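PDB 3B7F: glycosyl hydrolase, BNR repeat from Ralstonia eutropha, which is of uncertain function but, as a seven-bladed beta-propeller with BNR repeats related to the non-viral sialidases, may act as a hydrolase on glycosidic substrates. Local coordinates for residues R162-G167 / V228-D233; N157-R162 / G208-P213; L192-G195 / V201-S204. All blocks are in the same frame, centred on the assembly; numbering follows the deposited sequence.

Contact 1: residues R162-G167 / V228-D233; sequences RRAWTG and VEFGHD. With EDO (1,2-ethanediol), chain R; EDO (1,2-ethanediol), chain F.
F230 sets CG between its backbone N and carbonyl carbon (chi1 60°) and W165 sets its own CG anti to its carbonyl carbon, and with these torsions the two rings meet at nearly a right angle. The result is a T-shaped, edge-to-face aromatic pair joining a short helix and a loop of the seven-bladed beta-propeller. The pyrrole edge of the indole points at the phenyl face: W165 CD1 sits over the centre of the F230 ring, 3.6 Å from F230 CD2, and NE1 lies alongside. The five-membered ring of W165 and the ring of F230 have centroids 4.5 Å apart and planes at 78°. A164 adds a second point of touch one residue earlier, its carbonyl O approaching F230 CE1 obliquely at 3.3 Å while its methyl CB stands looser against F230 CZ. W165 is buried, its indole also meeting the ring of F202 and touching M196 of strand 192-197, whereas A164 is exposed. Within the helix, R162 O accepts from both T166 N and T166 OG1, which ties this single short turn together before G167 leaves it with positive phi. Past F230 the loop enters a G1 beta bulge, G231 and H232 both facing G199. H232 turns its ring edge to a 1,2-ethanediol probably taken from the crystallisation liquor, and NE2 donates to the diol O1 at 2.8 Å with an almost straight N-H...O angle of 168°.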
loop_
_atom_site.group_PDB
_atom_site.type_symbol
_atom_site.label_atom_id
_atom_site.label_comp_id
_atom_site.label_asym_id
_atom_site.label_seq_id
_atom_site.Cartn_x
_atom_site.Cartn_y
_atom_site.Cartn_z
ATOM N N ARG A 162 -9.590 18.806 -9.456
ATOM C CA ARG A 162 -8.648 17.712 -9.775
ATOM C C ARG A 162 -7.269 18.100 -10.310
ATOM O O ARG A 162 -6.249 17.597 -9.805
ATOM C CB ARG A 162 -9.239 16.760 -10.802
ATOM C CG ARG A 162 -8.295 15.602 -11.107
ATOM C CD ARG A 162 -8.658 14.853 -12.260
ATOM N NE ARG A 162 -8.729 15.623 -13.508
ATOM C CZ ARG A 162 -7.689 16.033 -14.243
ATOM N NH1 ARG A 162 -6.423 15.838 -13.855
ATOM N NH2 ARG A 162 -7.920 16.695 -15.378
ATOM N N ARG A 163 -7.243 18.922 -11.354
ATOM C CA ARG A 163 -5.984 19.336 -11.966
ATOM C C ARG A 163 -5.109 20.102 -10.951
ATOM O O ARG A 163 -3.887 19.937 -10.942
ATOM C CB ARG A 163 -6.234 20.152 -13.245
ATOM C CG ARG A 163 -4.979 20.347 -14.105
ATOM N N ALA A 164 -5.748 20.911 -10.094
ATOM C CA ALA A 164 -5.075 21.651 -9.021
ATOM C C ALA A 164 -4.535 20.698 -7.933
ATOM O O ALA A 164 -3.411 20.872 -7.442
ATOM C CB ALA A 164 -6.028 22.680 -8.404
ATOM N N TRP A 165 -5.351 19.710 -7.558
ATOM C CA TRP A 165 -4.953 18.693 -6.589
ATOM C C TRP A 165 -3.820 17.791 -7.086
ATOM O O TRP A 165 -2.886 17.549 -6.340
ATOM C CB TRP A 165 -6.120 17.799 -6.192
ATOM C CG TRP A 165 -7.210 18.456 -5.441
ATOM C CD1 TRP A 165 -7.123 19.559 -4.652
ATOM C CD2 TRP A 165 -8.537 17.955 -5.279
ATOM N NE1 TRP A 165 -8.323 19.818 -4.060
ATOM C CE2 TRP A 165 -9.212 18.836 -4.415
ATOM C CE3 TRP A 165 -9.222 16.851 -5.787
ATOM C CZ2 TRP A 165 -10.551 18.664 -4.069
ATOM C CZ3 TRP A 165 -10.540 16.667 -5.429
ATOM C CH2 TRP A 165 -11.192 17.568 -4.581
ATOM N N THR A 166 -3.902 17.325 -8.334
ATOM C CA THR A 166 -2.895 16.434 -8.914
ATOM C C THR A 166 -1.661 17.172 -9.440
ATOM O O THR A 166 -0.544 16.841 -9.065
ATOM C CB THR A 166 -3.453 15.602 -10.103
ATOM O OG1 THR A 166 -3.777 16.473 -11.185
ATOM C CG2 THR A 166 -4.688 14.780 -9.716
ATOM N N GLY A 167 -1.883 18.141 -10.329
ATOM C CA GLY A 167 -0.821 18.910 -11.014
ATOM C C GLY A 167 -0.537 18.335 -12.412
ATOM O O GLY A 167 -1.438 18.299 -13.271
ATOM N N VAL A 228 -0.209 24.498 3.287
ATOM C CA VAL A 228 -1.289 24.576 2.327
ATOM C C VAL A 228 -2.223 23.390 2.586
ATOM O O VAL A 228 -1.927 22.509 3.388
ATOM C CB VAL A 228 -0.788 24.639 0.856
ATOM C CG1 VAL A 228 -0.210 26.010 0.581
ATOM C CG2 VAL A 228 0.217 23.504 0.538
ATOM N N GLU A 229 -3.368 23.417 1.924
ATOM C CA GLU A 229 -4.445 22.436 2.105
ATOM C C GLU A 229 -4.182 21.092 1.451
ATOM O O GLU A 229 -4.694 20.052 1.904
ATOM C CB GLU A 229 -5.737 23.010 1.493
ATOM C CG GLU A 229 -6.246 24.276 2.167
ATOM C CD GLU A 229 -7.094 23.973 3.373
ATOM O OE1 GLU A 229 -8.269 23.570 3.152
ATOM O OE2 GLU A 229 -6.598 24.153 4.515
ATOM N N PHE A 230 -3.448 21.155 0.336
ATOM C CA PHE A 230 -3.113 20.007 -0.486
ATOM C C PHE A 230 -1.795 20.281 -1.226
ATOM O O PHE A 230 -1.285 21.412 -1.223
ATOM C CB PHE A 230 -4.273 19.676 -1.448
ATOM C CG PHE A 230 -4.637 20.800 -2.392
ATOM C CD1 PHE A 230 -3.912 21.009 -3.574
ATOM C CD2 PHE A 230 -5.729 21.638 -2.112
ATOM C CE1 PHE A 230 -4.255 22.038 -4.452
ATOM C CE2 PHE A 230 -6.078 22.670 -2.974
ATOM C CZ PHE A 230 -5.331 22.877 -4.148
ATOM N N GLY A 231 -1.300 19.248 -1.897
ATOM C CA GLY A 231 -0.022 19.230 -2.599
ATOM C C GLY A 231 0.969 18.263 -1.958
ATOM O O GLY A 231 2.047 18.001 -2.511
ATOM N N HIS A 232 0.569 17.700 -0.822
ATOM C CA HIS A 232 1.380 16.801 0.033
ATOM C C HIS A 232 1.739 15.481 -0.639
ATOM O O HIS A 232 1.122 15.096 -1.631
ATOM C CB HIS A 232 0.607 16.509 1.324
ATOM C CG HIS A 232 0.228 17.742 2.094
ATOM N ND1 HIS A 232 -0.797 18.577 1.701
ATOM C CD2 HIS A 232 0.758 18.300 3.210
ATOM C CE1 HIS A 232 -0.884 19.591 2.538
ATOM N NE2 HIS A 232 0.052 19.451 3.462
ATOM N N ASP A 233 2.736 14.783 -0.088
ATOM C CA ASP A 233 3.198 13.506 -0.655
ATOM C C ASP A 233 3.120 12.335 0.348
ATOM O O ASP A 233 4.147 11.865 0.863
ATOM C CB ASP A 233 4.619 13.657 -1.242
ATOM C CG ASP A 233 5.085 12.421 -2.017
ATOM O OD1 ASP A 233 4.240 11.606 -2.446
ATOM O OD2 ASP A 233 6.320 12.259 -2.199
HETATM C C1 EDO R . -0.405 21.100 6.825
HETATM O O1 EDO R . 0.179 21.361 5.528
HETATM C C2 EDO R . -1.564 22.024 7.154
HETATM O O2 EDO R . -1.714 22.093 8.578
HETATM C C1 EDO F . -6.611 20.298 5.109
HETATM O O1 EDO F . -6.427 19.767 3.788
HETATM C C2 EDO F . -7.915 19.849 5.756
HETATM O O2 EDO F . -7.750 18.840 6.763
#

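Contact 2: residues N157-R162 / G208-P213; sequences NDHPMR and GTDWKP. With EDO (1,2-ethanediol), chain G.
The imidazole of H159 and the carboxylate of D210 lie almost in one plane, 9° apart, with D210 OD1 at the edge of the ring. Both ring nitrogens of H159 have a partner in the ring plane: D210 OD1 at NE2 and the backbone N of M161 at ND1. The indole of W165 also meets the imidazole, its plane inclined to that of the smaller ring. NE2 donates to D210 OD1 at 2.8 Å; the acceptor is met nearly along its C-O axis, yet the N-H...O angle is a bent 137°. W211 O stands obliquely to the ring, 3.4 Å from H159 NE2. With chi1 of -165°, H159 carries its ring anti to the backbone N and out toward residues 208-213. M161 N donates to H159 ND1 at 3.1 Å, a capping bond ahead of helix 162-166, and the type I turn from H159 to R162 is closed by R162 N on H159 O. The imidazole is therefore gripped at both nitrogens, which fixes its rotation; accepting at ND1 and donating at NE2, it is consistent with the neutral tautomer protonated at NE2. D210 OD1 also takes a weak bond from W211 N at 2.9 Å, so that one oxygen serves both the histidine and the N-H of the residue that follows. W211 is buried, and its side chain packs on L140, L192, I194, F202 and S204, while NE1 makes a weak bond to G208 O. D210 O accepts from S204 OG and from O1 of a 1,2-ethanediol. The whole is a His-carboxylate hydrogen bond at the rim of a propeller blade, joining the helix-capping turn 159-162 to the loop leading into the blade's outermost strand, 212-213.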
loop_
_atom_site.group_PDB
_atom_site.type_symbol
_atom_site.label_atom_id
_atom_site.label_comp_id
_atom_site.label_asym_id
_atom_site.label_seq_id
_atom_site.Cartn_x
_atom_site.Cartn_y
_atom_site.Cartn_z
ATOM N N ASN A 157 -12.329 11.946 -10.879
ATOM C CA ASN A 157 -11.669 12.188 -12.183
ATOM C C ASN A 157 -12.053 13.465 -12.916
ATOM O O ASN A 157 -11.226 14.001 -13.657
ATOM C CB ASN A 157 -11.871 10.997 -13.146
ATOM C CG ASN A 157 -11.022 9.775 -12.783
ATOM O OD1 ASN A 157 -10.488 9.675 -11.681
ATOM N ND2 ASN A 157 -10.911 8.829 -13.721
ATOM N N ASP A 158 -13.298 13.909 -12.729
ATOM C CA ASP A 158 -13.827 15.139 -13.311
ATOM C C ASP A 158 -14.196 16.152 -12.225
ATOM O O ASP A 158 -15.033 16.995 -12.450
ATOM C CB ASP A 158 -15.060 14.834 -14.187
ATOM C CG ASP A 158 -14.731 13.998 -15.423
ATOM O OD1 ASP A 158 -13.650 14.153 -16.027
ATOM O OD2 ASP A 158 -15.600 13.207 -15.818
ATOM N N HIS A 159 -13.582 16.074 -11.049
ATOM C CA HIS A 159 -13.808 17.077 -10.002
ATOM C C HIS A 159 -13.190 18.382 -10.507
ATOM O O HIS A 159 -12.113 18.324 -11.126
ATOM C CB HIS A 159 -13.123 16.671 -8.688
ATOM C CG HIS A 159 -13.592 17.440 -7.494
ATOM N ND1 HIS A 159 -13.218 18.745 -7.248
ATOM C CD2 HIS A 159 -14.398 17.081 -6.468
ATOM C CE1 HIS A 159 -13.780 19.166 -6.130
ATOM N NE2 HIS A 159 -14.500 18.171 -5.632
ATOM N N PRO A 160 -13.870 19.544 -10.315
ATOM C CA PRO A 160 -13.262 20.826 -10.776
ATOM C C PRO A 160 -11.861 21.136 -10.195
ATOM O O PRO A 160 -11.043 21.737 -10.868
ATOM C CB PRO A 160 -14.282 21.902 -10.353
ATOM C CG PRO A 160 -15.261 21.226 -9.464
ATOM C CD PRO A 160 -15.219 19.754 -9.750
HETATM N N MSE A 161 -11.617 20.719 -8.959
HETATM C CA MSE A 161 -10.317 20.864 -8.302
HETATM C C MSE A 161 -9.245 19.840 -8.689
HETATM O O MSE A 161 -8.092 20.018 -8.297
HETATM C CB MSE A 161 -10.512 20.832 -6.775
HETATM C CG MSE A 161 -11.266 22.033 -6.192
HETATM SE SE MSE A 161 -10.289 23.690 -6.539
HETATM C CE MSE A 161 -8.693 23.299 -5.519
ATOM N N ARG A 162 -9.590 18.806 -9.456
ATOM C CA ARG A 162 -8.648 17.712 -9.775
ATOM C C ARG A 162 -7.269 18.100 -10.310
ATOM O O ARG A 162 -6.249 17.597 -9.805
ATOM C CB ARG A 162 -9.239 16.760 -10.802
ATOM C CG ARG A 162 -8.295 15.602 -11.107
ATOM C CD ARG A 162 -8.658 14.853 -12.260
ATOM N NE ARG A 162 -8.729 15.623 -13.508
ATOM C CZ ARG A 162 -7.689 16.033 -14.243
ATOM N NH1 ARG A 162 -6.423 15.838 -13.855
ATOM N NH2 ARG A 162 -7.920 16.695 -15.378
ATOM N N GLY A 208 -17.557 8.792 -3.245
ATOM C CA GLY A 208 -16.791 9.413 -4.312
ATOM C C GLY A 208 -17.430 10.417 -5.243
ATOM O O GLY A 208 -16.742 10.885 -6.148
ATOM N N THR A 209 -18.705 10.774 -5.050
ATOM C CA THR A 209 -19.314 11.809 -5.899
ATOM C C THR A 209 -18.667 13.181 -5.572
ATOM O O THR A 209 -18.528 14.006 -6.472
ATOM C CB THR A 209 -20.885 11.792 -5.895
ATOM O OG1 THR A 209 -21.368 11.644 -4.567
ATOM C CG2 THR A 209 -21.418 10.627 -6.722
ATOM N N ASP A 210 -18.270 13.408 -4.313
ATOM C CA ASP A 210 -17.471 14.593 -3.931
ATOM C C ASP A 210 -16.268 14.201 -3.020
ATOM O O ASP A 210 -16.341 13.243 -2.240
ATOM C CB ASP A 210 -18.308 15.679 -3.238
ATOM C CG ASP A 210 -17.575 17.057 -3.165
ATOM O OD1 ASP A 210 -16.681 17.316 -4.014
ATOM O OD2 ASP A 210 -17.899 17.888 -2.269
ATOM N N TRP A 211 -15.185 14.968 -3.155
ATOM C CA TRP A 211 -13.944 14.830 -2.393
ATOM C C TRP A 211 -13.478 16.164 -1.810
ATOM O O TRP A 211 -13.727 17.245 -2.401
ATOM C CB TRP A 211 -12.829 14.302 -3.297
ATOM C CG TRP A 211 -13.135 12.972 -3.836
ATOM C CD1 TRP A 211 -13.824 12.692 -4.962
ATOM C CD2 TRP A 211 -12.805 11.727 -3.237
ATOM N NE1 TRP A 211 -13.939 11.351 -5.116
ATOM C CE2 TRP A 211 -13.323 10.725 -4.068
ATOM C CE3 TRP A 211 -12.112 11.359 -2.078
ATOM C CZ2 TRP A 211 -13.171 9.369 -3.790
ATOM C CZ3 TRP A 211 -11.967 10.022 -1.801
ATOM C CH2 TRP A 211 -12.493 9.039 -2.658
ATOM N N LYS A 212 -12.793 16.068 -0.657
ATOM C CA LYS A 212 -12.195 17.211 0.046
ATOM C C LYS A 212 -10.789 16.830 0.565
ATOM O O LYS A 212 -10.575 15.678 0.948
ATOM C CB LYS A 212 -13.089 17.650 1.220
ATOM C CG LYS A 212 -14.411 18.340 0.835
ATOM N N PRO A 213 -9.821 17.773 0.554
ATOM C CA PRO A 213 -8.493 17.419 1.110
ATOM C C PRO A 213 -8.522 17.191 2.616
ATOM O O PRO A 213 -9.347 17.776 3.293
ATOM C CB PRO A 213 -7.630 18.625 0.758
ATOM C CG PRO A 213 -8.601 19.756 0.623
ATOM C CD PRO A 213 -9.845 19.160 0.047
HETATM C C1 EDO G . -17.032 14.881 0.589
HETATM O O1 EDO G . -17.874 13.735 0.283
HETATM C C2 EDO G . -16.273 14.775 1.931
HETATM O O2 EDO G . -17.163 14.766 3.068
#

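Contact 3: residues L192-G195 / V201-S204; sequences LYIG and VFES
Y193 and E203 lie side by side on one face of an antiparallel beta hairpin, pointing the same way, the phenol and carboxylate planes 17° apart. E203 OE2 comes to 3.5 Å from Y193 CE1, approaching the ring obliquely. An extended chain, with CG anti to the backbone N (chi1 -178°), carries the carboxylate along the ring; its two oxygens are taken by H191 NE2 and, in a salt bridge, R260. V201 CG1 follows on the same face, 4.4 Å from Y193 CD1. On the other face I194 and F202 cross obliquely, I194 CG1 resting 3.7 Å from F202 CB, with L192 and S204 paired CB to CB beyond them. L192-S204 and I194-F202 are hydrogen-bonded pairs, Y193-E203 and G195-V201 non-hydrogen-bonded ones. The straightest of the four backbone bonds runs from S204 N to L192 O, 2.8 Å at 171°. These are the two middle strands of a propeller blade: 178-184 flanks the first and 212-213 the second. The face of Y193 and V201 packs on strands 234-239 and 246-251 of the next blade, while that of L192 and I194 meets W211.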
loop_
_atom_site.group_PDB
_atom_site.type_symbol
_atom_site.label_atom_id
_atom_site.label_comp_id
_atom_site.label_asym_id
_atom_site.label_seq_id
_atom_site.Cartn_x
_atom_site.Cartn_y
_atom_site.Cartn_z
ATOM N N LEU A 192 -14.829 7.000 2.007
ATOM C CA LEU A 192 -13.621 6.650 1.299
ATOM C C LEU A 192 -12.517 7.633 1.559
ATOM O O LEU A 192 -12.787 8.820 1.734
ATOM C CB LEU A 192 -13.892 6.669 -0.211
ATOM C CG LEU A 192 -15.051 5.825 -0.751
ATOM C CD1 LEU A 192 -15.169 6.007 -2.261
ATOM C CD2 LEU A 192 -14.870 4.338 -0.352
ATOM N N TYR A 193 -11.280 7.119 1.571
ATOM C CA TYR A 193 -10.060 7.898 1.659
ATOM C C TYR A 193 -9.179 7.478 0.480
ATOM O O TYR A 193 -9.244 6.331 0.034
ATOM C CB TYR A 193 -9.259 7.682 2.955
ATOM C CG TYR A 193 -9.905 8.095 4.270
ATOM C CD1 TYR A 193 -9.968 9.437 4.673
ATOM C CD2 TYR A 193 -10.369 7.125 5.156
ATOM C CE1 TYR A 193 -10.528 9.787 5.911
ATOM C CE2 TYR A 193 -10.916 7.461 6.366
ATOM C CZ TYR A 193 -11.011 8.775 6.735
ATOM O OH TYR A 193 -11.553 9.006 7.955
ATOM N N ILE A 194 -8.387 8.413 -0.042
ATOM C CA ILE A 194 -7.422 8.126 -1.114
ATOM C C ILE A 194 -6.144 8.902 -0.820
ATOM O O ILE A 194 -6.164 9.868 -0.075
ATOM C CB ILE A 194 -7.956 8.437 -2.543
ATOM C CG1 ILE A 194 -8.292 9.938 -2.721
ATOM C CG2 ILE A 194 -9.170 7.520 -2.897
ATOM C CD1 ILE A 194 -8.847 10.305 -4.132
ATOM N N GLY A 195 -5.038 8.463 -1.402
ATOM C CA GLY A 195 -3.741 9.124 -1.237
ATOM C C GLY A 195 -3.198 9.395 -2.623
ATOM O O GLY A 195 -3.394 8.613 -3.545
ATOM N N VAL A 201 -3.894 13.378 1.081
ATOM C CA VAL A 201 -4.977 12.501 1.467
ATOM C C VAL A 201 -6.262 13.269 1.195
ATOM O O VAL A 201 -6.339 14.490 1.425
ATOM C CB VAL A 201 -4.946 12.065 2.941
ATOM C CG1 VAL A 201 -6.175 11.155 3.276
ATOM C CG2 VAL A 201 -3.648 11.382 3.260
ATOM N N PHE A 202 -7.255 12.551 0.668
ATOM C CA PHE A 202 -8.536 13.107 0.347
ATOM C C PHE A 202 -9.581 12.169 0.867
ATOM O O PHE A 202 -9.351 10.959 0.934
ATOM C CB PHE A 202 -8.681 13.298 -1.158
ATOM C CG PHE A 202 -7.766 14.330 -1.720
ATOM C CD1 PHE A 202 -6.471 14.002 -2.083
ATOM C CD2 PHE A 202 -8.194 15.644 -1.893
ATOM C CE1 PHE A 202 -5.609 14.955 -2.598
ATOM C CE2 PHE A 202 -7.317 16.610 -2.418
ATOM C CZ PHE A 202 -6.027 16.252 -2.777
ATOM N N GLU A 203 -10.737 12.748 1.205
ATOM C CA GLU A 203 -11.864 12.049 1.788
ATOM C C GLU A 203 -13.168 12.312 1.043
ATOM O O GLU A 203 -13.437 13.451 0.616
ATOM C CB GLU A 203 -12.062 12.550 3.220
ATOM C CG GLU A 203 -13.186 11.859 3.991
ATOM C CD GLU A 203 -13.335 12.372 5.383
ATOM O OE1 GLU A 203 -13.246 13.604 5.573
ATOM O OE2 GLU A 203 -13.571 11.534 6.279
ATOM N N SER A 204 -13.990 11.263 0.958
ATOM C CA SER A 204 -15.345 11.330 0.439
ATOM C C SER A 204 -16.237 10.712 1.507
ATOM O O SER A 204 -15.814 9.780 2.187
ATOM C CB SER A 204 -15.503 10.546 -0.862
ATOM O OG SER A 204 -16.805 10.691 -1.389
#

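In the fold
All three contacts gather round one four-stranded blade of the propeller, made of strands 178-184, 192-197, 200-204 and 212-213. Contact 3 is its central hairpin and lies within the loops closed by the other two; contacts 1 and 2 share R162 and cross along the chain. Their centres are 10 to 12 Å apart. Contacts 2 and 3 join directly through the neighbouring strands 200-204 and 212-213, where K212 O probably bonds to E203 N. W165 is the side chain through which contact 1 reaches both of the others. The helical excursion that precedes this blade is thereby packed against its middle strands and the loop into strand 212-213, tied also to the loop leading toward strand 234-239 of the next blade.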